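Local coordinates for ABC transporter periplasmic substrate-binding protein (Desulfovibrio alaskensis, PDB 5MY5) that probably serves as the periplasmic receptor of a tungstate ABC transporter, selectively capturing tungstate for delivery to the membrane components, at residues Gly94-Phe107 and Leu220-His233. The protein carries 2 engineered substitutions. Numbering follows the deposited sequence. Where two conformers were deposited one is given.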
loop_
_atom_site.group_PDB
_atom_site.type_symbol
_atom_site.label_atom_id
_atom_site.label_comp_id
_atom_site.label_asym_id
_atom_site.label_seq_id
_atom_site.Cartn_x
_atom_site.Cartn_y
_atom_site.Cartn_z
ATOM N N GLY A 94 -15.977 -16.337 -7.163
ATOM C CA GLY A 94 -16.286 -16.350 -8.570
ATOM C C GLY A 94 -16.487 -14.945 -9.085
ATOM O O GLY A 94 -16.929 -14.780 -10.199
ATOM N N PHE A 95 -16.154 -13.946 -8.242
ATOM C CA PHE A 95 -16.381 -12.545 -8.682
ATOM C C PHE A 95 -15.223 -12.026 -9.582
ATOM O O PHE A 95 -15.466 -11.189 -10.392
ATOM C CB PHE A 95 -16.505 -11.607 -7.512
ATOM C CG PHE A 95 -17.578 -11.953 -6.491
ATOM C CD1 PHE A 95 -18.718 -12.608 -6.874
ATOM C CD2 PHE A 95 -17.408 -11.578 -5.143
ATOM C CE1 PHE A 95 -19.715 -12.902 -5.913
ATOM C CE2 PHE A 95 -18.380 -11.888 -4.173
ATOM C CZ PHE A 95 -19.513 -12.582 -4.593
ATOM N N GLY A 96 -14.078 -12.647 -9.451
ATOM C CA GLY A 96 -12.856 -12.370 -10.279
ATOM C C GLY A 96 -12.308 -13.613 -10.883
ATOM O O GLY A 96 -12.573 -14.699 -10.379
ATOM N N THR A 97 -11.537 -13.512 -11.975
ATOM C CA THR A 97 -11.020 -14.660 -12.636
ATOM C C THR A 97 -9.753 -15.133 -11.946
ATOM O O THR A 97 -9.551 -16.317 -11.597
ATOM C CB THR A 97 -10.724 -14.301 -14.104
ATOM O OG1 THR A 97 -9.755 -13.238 -14.134
ATOM C CG2 THR A 97 -12.044 -13.730 -14.751
ATOM N N ALA A 98 -8.824 -14.208 -11.642
ATOM C CA ALA A 98 -7.560 -14.559 -11.043
ATOM C C ALA A 98 -6.774 -13.284 -10.681
ATOM O O ALA A 98 -7.050 -12.189 -11.252
ATOM C CB ALA A 98 -6.717 -15.424 -11.936
ATOM N N ARG A 99 -5.853 -13.437 -9.741
ATOM C CA ARG A 99 -4.978 -12.358 -9.303
ATOM C C ARG A 99 -3.722 -12.440 -10.115
ATOM O O ARG A 99 -3.065 -13.498 -10.155
ATOM C CB ARG A 99 -4.523 -12.474 -7.844
ATOM C CG ARG A 99 -5.619 -12.526 -6.827
ATOM C CD ARG A 99 -5.031 -13.020 -5.535
ATOM N NE ARG A 99 -4.118 -12.072 -4.965
ATOM C CZ ARG A 99 -3.001 -12.304 -4.308
ATOM N NH1 ARG A 99 -2.590 -13.555 -4.116
ATOM N NH2 ARG A 99 -2.329 -11.325 -3.763
ATOM N N THR A 100 -3.290 -11.312 -10.697
ATOM C CA THR A 100 -1.957 -11.189 -11.291
ATOM C C THR A 100 -1.164 -10.178 -10.486
ATOM O O THR A 100 -1.467 -8.991 -10.514
ATOM C CB THR A 100 -2.034 -10.782 -12.804
ATOM O OG1 THR A 100 -2.748 -11.806 -13.516
ATOM C CG2 THR A 100 -0.732 -10.658 -13.406
ATOM N N GLN A 101 -0.085 -10.630 -9.896
ATOM C CA GLN A 101 0.772 -9.730 -9.148
ATOM C C GLN A 101 1.574 -8.883 -10.089
ATOM O O GLN A 101 2.059 -9.377 -11.136
ATOM C CB GLN A 101 1.685 -10.517 -8.204
ATOM C CG GLN A 101 0.958 -10.940 -6.920
ATOM C CD GLN A 101 0.029 -12.128 -7.104
ATOM O OE1 GLN A 101 0.480 -13.233 -7.445
ATOM N NE2 GLN A 101 -1.252 -11.938 -6.825
ATOM N N LEU A 102 1.748 -7.633 -9.761
ATOM C CA LEU A 102 2.318 -6.580 -10.677
ATOM C C LEU A 102 3.493 -5.794 -10.084
ATOM O O LEU A 102 4.582 -5.666 -10.706
ATOM C CB LEU A 102 1.259 -5.687 -11.286
ATOM C CG LEU A 102 0.250 -6.349 -12.173
ATOM C CD1 LEU A 102 -0.902 -5.395 -12.503
ATOM C CD2 LEU A 102 0.947 -6.816 -13.490
ATOM N N MET A 103 3.380 -5.299 -8.853
ATOM C CA MET A 103 4.369 -4.544 -8.168
ATOM C C MET A 103 4.031 -4.438 -6.691
ATOM O O MET A 103 2.937 -4.774 -6.320
ATOM C CB MET A 103 4.486 -3.132 -8.681
ATOM C CG MET A 103 3.324 -2.244 -8.565
ATOM S SD MET A 103 1.863 -2.492 -9.581
ATOM C CE MET A 103 0.982 -1.046 -9.138
ATOM N N TYR A 104 4.988 -3.997 -5.915
ATOM C CA TYR A 104 4.664 -3.634 -4.521
ATOM C C TYR A 104 5.209 -2.281 -4.150
ATOM O O TYR A 104 6.296 -1.923 -4.630
ATOM C CB TYR A 104 5.161 -4.675 -3.532
ATOM C CG TYR A 104 6.679 -5.010 -3.567
ATOM C CD1 TYR A 104 7.557 -4.372 -2.717
ATOM C CD2 TYR A 104 7.202 -6.026 -4.378
ATOM C CE1 TYR A 104 8.908 -4.652 -2.686
ATOM C CE2 TYR A 104 8.554 -6.372 -4.276
ATOM C CZ TYR A 104 9.387 -5.639 -3.450
ATOM O OH TYR A 104 10.731 -5.859 -3.368
ATOM N N ASN A 105 4.540 -1.530 -3.299
ATOM C CA ASN A 105 5.157 -0.468 -2.520
ATOM C C ASN A 105 5.382 -1.038 -1.089
ATOM O O ASN A 105 5.339 -2.248 -0.908
ATOM C CB ASN A 105 4.436 0.878 -2.603
ATOM C CG ASN A 105 2.956 0.809 -2.219
ATOM O OD1 ASN A 105 2.475 -0.244 -1.832
ATOM N ND2 ASN A 105 2.208 1.916 -2.383
ATOM N N ASP A 106 5.885 -0.219 -0.229
ATOM C CA ASP A 106 6.244 -0.757 1.059
ATOM C C ASP A 106 5.986 0.192 2.187
ATOM O O ASP A 106 5.751 1.349 2.040
ATOM C CB ASP A 106 7.688 -1.283 1.086
ATOM C CG ASP A 106 8.730 -0.183 0.973
ATOM O OD1 ASP A 106 8.461 0.965 0.535
ATOM O OD2 ASP A 106 9.929 -0.483 1.270
ATOM N N PHE A 107 6.060 -0.387 3.380
ATOM C CA PHE A 107 5.958 0.320 4.625
ATOM C C PHE A 107 7.311 0.390 5.306
ATOM O O PHE A 107 8.083 -0.469 5.088
ATOM C CB PHE A 107 4.920 -0.384 5.562
ATOM C CG PHE A 107 3.495 -0.315 5.041
ATOM C CD1 PHE A 107 2.721 0.725 5.325
ATOM C CD2 PHE A 107 2.994 -1.406 4.302
ATOM C CE1 PHE A 107 1.370 0.775 4.815
ATOM C CE2 PHE A 107 1.669 -1.395 3.858
ATOM C CZ PHE A 107 0.916 -0.290 4.080
ATOM N N LEU A 220 7.045 -6.080 5.229
ATOM C CA LEU A 220 6.639 -4.707 4.991
ATOM C C LEU A 220 6.158 -4.410 3.526
ATOM O O LEU A 220 5.778 -3.304 3.234
ATOM C CB LEU A 220 7.780 -3.741 5.330
ATOM C CG LEU A 220 8.181 -3.723 6.808
ATOM C CD1 LEU A 220 9.482 -2.945 6.963
ATOM C CD2 LEU A 220 7.077 -3.112 7.671
ATOM N N PHE A 221 6.232 -5.408 2.679
ATOM C CA PHE A 221 5.739 -5.229 1.290
ATOM C C PHE A 221 4.239 -5.094 1.183
ATOM O O PHE A 221 3.509 -5.748 1.924
ATOM C CB PHE A 221 6.170 -6.380 0.406
ATOM C CG PHE A 221 7.675 -6.521 0.215
ATOM C CD1 PHE A 221 8.596 -5.596 0.748
ATOM C CD2 PHE A 221 8.165 -7.675 -0.457
ATOM C CE1 PHE A 221 9.972 -5.765 0.565
ATOM C CE2 PHE A 221 9.529 -7.862 -0.597
ATOM C CZ PHE A 221 10.423 -6.895 -0.087
ATOM N N ASN A 222 3.814 -4.232 0.294
ATOM C CA ASN A 222 2.406 -4.002 0.006
ATOM C C ASN A 222 2.175 -4.458 -1.421
ATOM O O ASN A 222 2.254 -3.611 -2.350
ATOM C CB ASN A 222 2.067 -2.559 0.255
ATOM C CG ASN A 222 0.537 -2.254 0.173
ATOM O OD1 ASN A 222 -0.261 -3.028 0.686
ATOM N ND2 ASN A 222 0.165 -1.127 -0.464
ATOM N N GLN A 223 1.856 -5.724 -1.595
ATOM C CA GLN A 223 1.760 -6.374 -2.907
ATOM C C GLN A 223 0.452 -5.874 -3.619
ATOM O O GLN A 223 -0.655 -6.047 -3.116
ATOM C CB GLN A 223 1.710 -7.858 -2.827
ATOM C CG GLN A 223 1.695 -8.532 -4.178
ATOM C CD GLN A 223 2.947 -8.284 -4.971
ATOM O OE1 GLN A 223 4.078 -8.557 -4.501
ATOM N NE2 GLN A 223 2.800 -7.811 -6.198
ATOM N N TYR A 224 0.623 -5.333 -4.854
ATOM C CA TYR A 224 -0.480 -5.065 -5.749
ATOM C C TYR A 224 -0.772 -6.187 -6.716
ATOM O O TYR A 224 0.218 -6.771 -7.300
ATOM C CB TYR A 224 -0.175 -3.862 -6.619
ATOM C CG TYR A 224 -0.491 -2.613 -5.961
ATOM C CD1 TYR A 224 0.353 -2.083 -4.993
ATOM C CD2 TYR A 224 -1.646 -1.930 -6.263
ATOM C CE1 TYR A 224 0.049 -0.888 -4.348
ATOM C CE2 TYR A 224 -1.976 -0.753 -5.641
ATOM C CZ TYR A 224 -1.117 -0.205 -4.675
ATOM O OH TYR A 224 -1.457 0.966 -4.072
ATOM N N SER A 225 -2.064 -6.438 -6.955
ATOM C CA SER A 225 -2.503 -7.337 -8.013
ATOM C C SER A 225 -3.625 -6.712 -8.820
ATOM O O SER A 225 -4.439 -5.947 -8.278
ATOM C CB SER A 225 -2.967 -8.635 -7.426
ATOM O OG SER A 225 -1.898 -9.204 -6.685
ATOM N N ALA A 226 -3.697 -7.126 -10.085
ATOM C CA ALA A 226 -4.868 -6.829 -10.890
ATOM C C ALA A 226 -5.756 -8.034 -10.939
ATOM O O ALA A 226 -5.246 -9.204 -10.966
ATOM C CB ALA A 226 -4.482 -6.415 -12.323
ATOM N N ILE A 227 -7.062 -7.801 -10.935
ATOM C CA ILE A 227 -8.039 -8.925 -11.006
ATOM C C ILE A 227 -9.156 -8.515 -11.929
ATOM O O ILE A 227 -10.004 -7.683 -11.610
ATOM C CB ILE A 227 -8.667 -9.154 -9.594
ATOM C CG1 ILE A 227 -7.587 -9.412 -8.549
ATOM C CG2 ILE A 227 -9.578 -10.364 -9.681
ATOM C CD1 ILE A 227 -8.066 -9.324 -7.085
ATOM N N PRO A 228 -9.213 -9.146 -13.126
ATOM C CA PRO A 228 -10.361 -9.005 -14.014
ATOM C C PRO A 228 -11.653 -9.504 -13.319
ATOM O O PRO A 228 -11.597 -10.581 -12.719
ATOM C CB PRO A 228 -9.993 -9.857 -15.225
ATOM C CG PRO A 228 -8.482 -9.853 -15.240
ATOM C CD PRO A 228 -8.147 -9.945 -13.729
ATOM N N VAL A 229 -12.692 -8.759 -13.477
ATOM C CA VAL A 229 -14.039 -9.206 -12.965
ATOM C C VAL A 229 -14.457 -10.352 -13.895
ATOM O O VAL A 229 -14.241 -10.353 -15.059
ATOM C CB VAL A 229 -14.976 -8.034 -12.939
ATOM C CG1 VAL A 229 -16.454 -8.453 -12.656
ATOM C CG2 VAL A 229 -14.570 -7.030 -11.900
ATOM N N ASN A 230 -15.048 -11.387 -13.308
ATOM C CA ASN A 230 -15.348 -12.654 -14.008
ATOM C C ASN A 230 -16.637 -12.551 -14.805
ATOM O O ASN A 230 -17.668 -12.220 -14.255
ATOM C CB ASN A 230 -15.460 -13.762 -12.963
ATOM C CG ASN A 230 -15.411 -15.108 -13.594
ATOM O OD1 ASN A 230 -15.843 -15.313 -14.708
ATOM N ND2 ASN A 230 -14.871 -16.061 -12.848
ATOM N N PRO A 231 -16.580 -12.775 -16.120
ATOM C CA PRO A 231 -17.783 -12.711 -16.983
ATOM C C PRO A 231 -18.898 -13.721 -16.615
ATOM O O PRO A 231 -20.076 -13.499 -16.903
ATOM C CB PRO A 231 -17.225 -13.004 -18.402
ATOM C CG PRO A 231 -15.791 -12.925 -18.281
ATOM C CD PRO A 231 -15.355 -13.038 -16.891
ATOM N N ALA A 232 -18.527 -14.732 -15.888
ATOM C CA ALA A 232 -19.542 -15.662 -15.335
ATOM C C ALA A 232 -20.384 -15.040 -14.276
ATOM O O ALA A 232 -21.544 -15.452 -14.077
ATOM C CB ALA A 232 -18.856 -16.882 -14.815
ATOM N N HIS A 233 -19.841 -14.050 -13.576
ATOM C CA HIS A 233 -20.617 -13.282 -12.578
ATOM C C HIS A 233 -21.222 -12.022 -13.182
ATOM O O HIS A 233 -22.346 -11.611 -12.822
ATOM C CB HIS A 233 -19.689 -12.928 -11.384
ATOM C CG HIS A 233 -20.384 -12.243 -10.251
ATOM N ND1 HIS A 233 -21.330 -12.876 -9.469
ATOM C CD2 HIS A 233 -20.320 -10.963 -9.811
ATOM C CE1 HIS A 233 -21.767 -12.027 -8.550
ATOM N NE2 HIS A 233 -21.180 -10.844 -8.748
HETATM O O HOH W 1 -13.508 -17.235 -10.114
HETATM O O HOH W 2 -2.209 -8.244 -4.077
HETATM O O HOH W 3 -1.018 1.646 -1.452
#
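The Y104 and F221 rings stack face to face, centroids 4.0 Å apart and planes 18° from parallel, with Y104 CE1 over one face of F221 and F221 CD2 over the middle of Y104. M103 lays its methyl CE over a face of the Y224 ring, 4.2 Å from the ring centroid, a CH-pi contact, with SD oblique to the ring in a Met-aromatic one; N105 OD1 lies in plane at that ring's edge. N105 OD1 also accepts N222 ND2 on a lone pair (2.8 Å), and the two amides lie side by side, nearly coplanar. N222 reaches it with CG anti to the backbone N (chi1 -172°). Y224 OH goes on to T36 OG1. On the face of the sheet that carries Y104, Q101 NE2, in the conformer given, donates a hydrogen bond to S225 OG (2.8 Å) while sitting over the R99 guanidinium; water 2 joins R99 NH2, S225 OG and the carbonyl of Q223, and R99 NE pairs with E87.

Strands 100-107 and 221-228 run antiparallel, part of the long pair that passes between the two lobes of this periplasmic-binding-protein fold. Y224 O is gripped twice, by L102 N and by Q223 NE2 (3.0 Å), which arrive from opposite faces of its plane; Q223 OE1 is hydrogen-bonded to N272 ND2.

Beyond the strands the chains meet again at G96 and V229, with the register shifted by one. T97 N bonds to P228 O, and N230 N to F95 O in a nearly straight bond from above the carbonyl plane. There the H233 ring takes F95 CD1 over one face, planes at 48°, and its NE2 bonds to the carbonyl of E72.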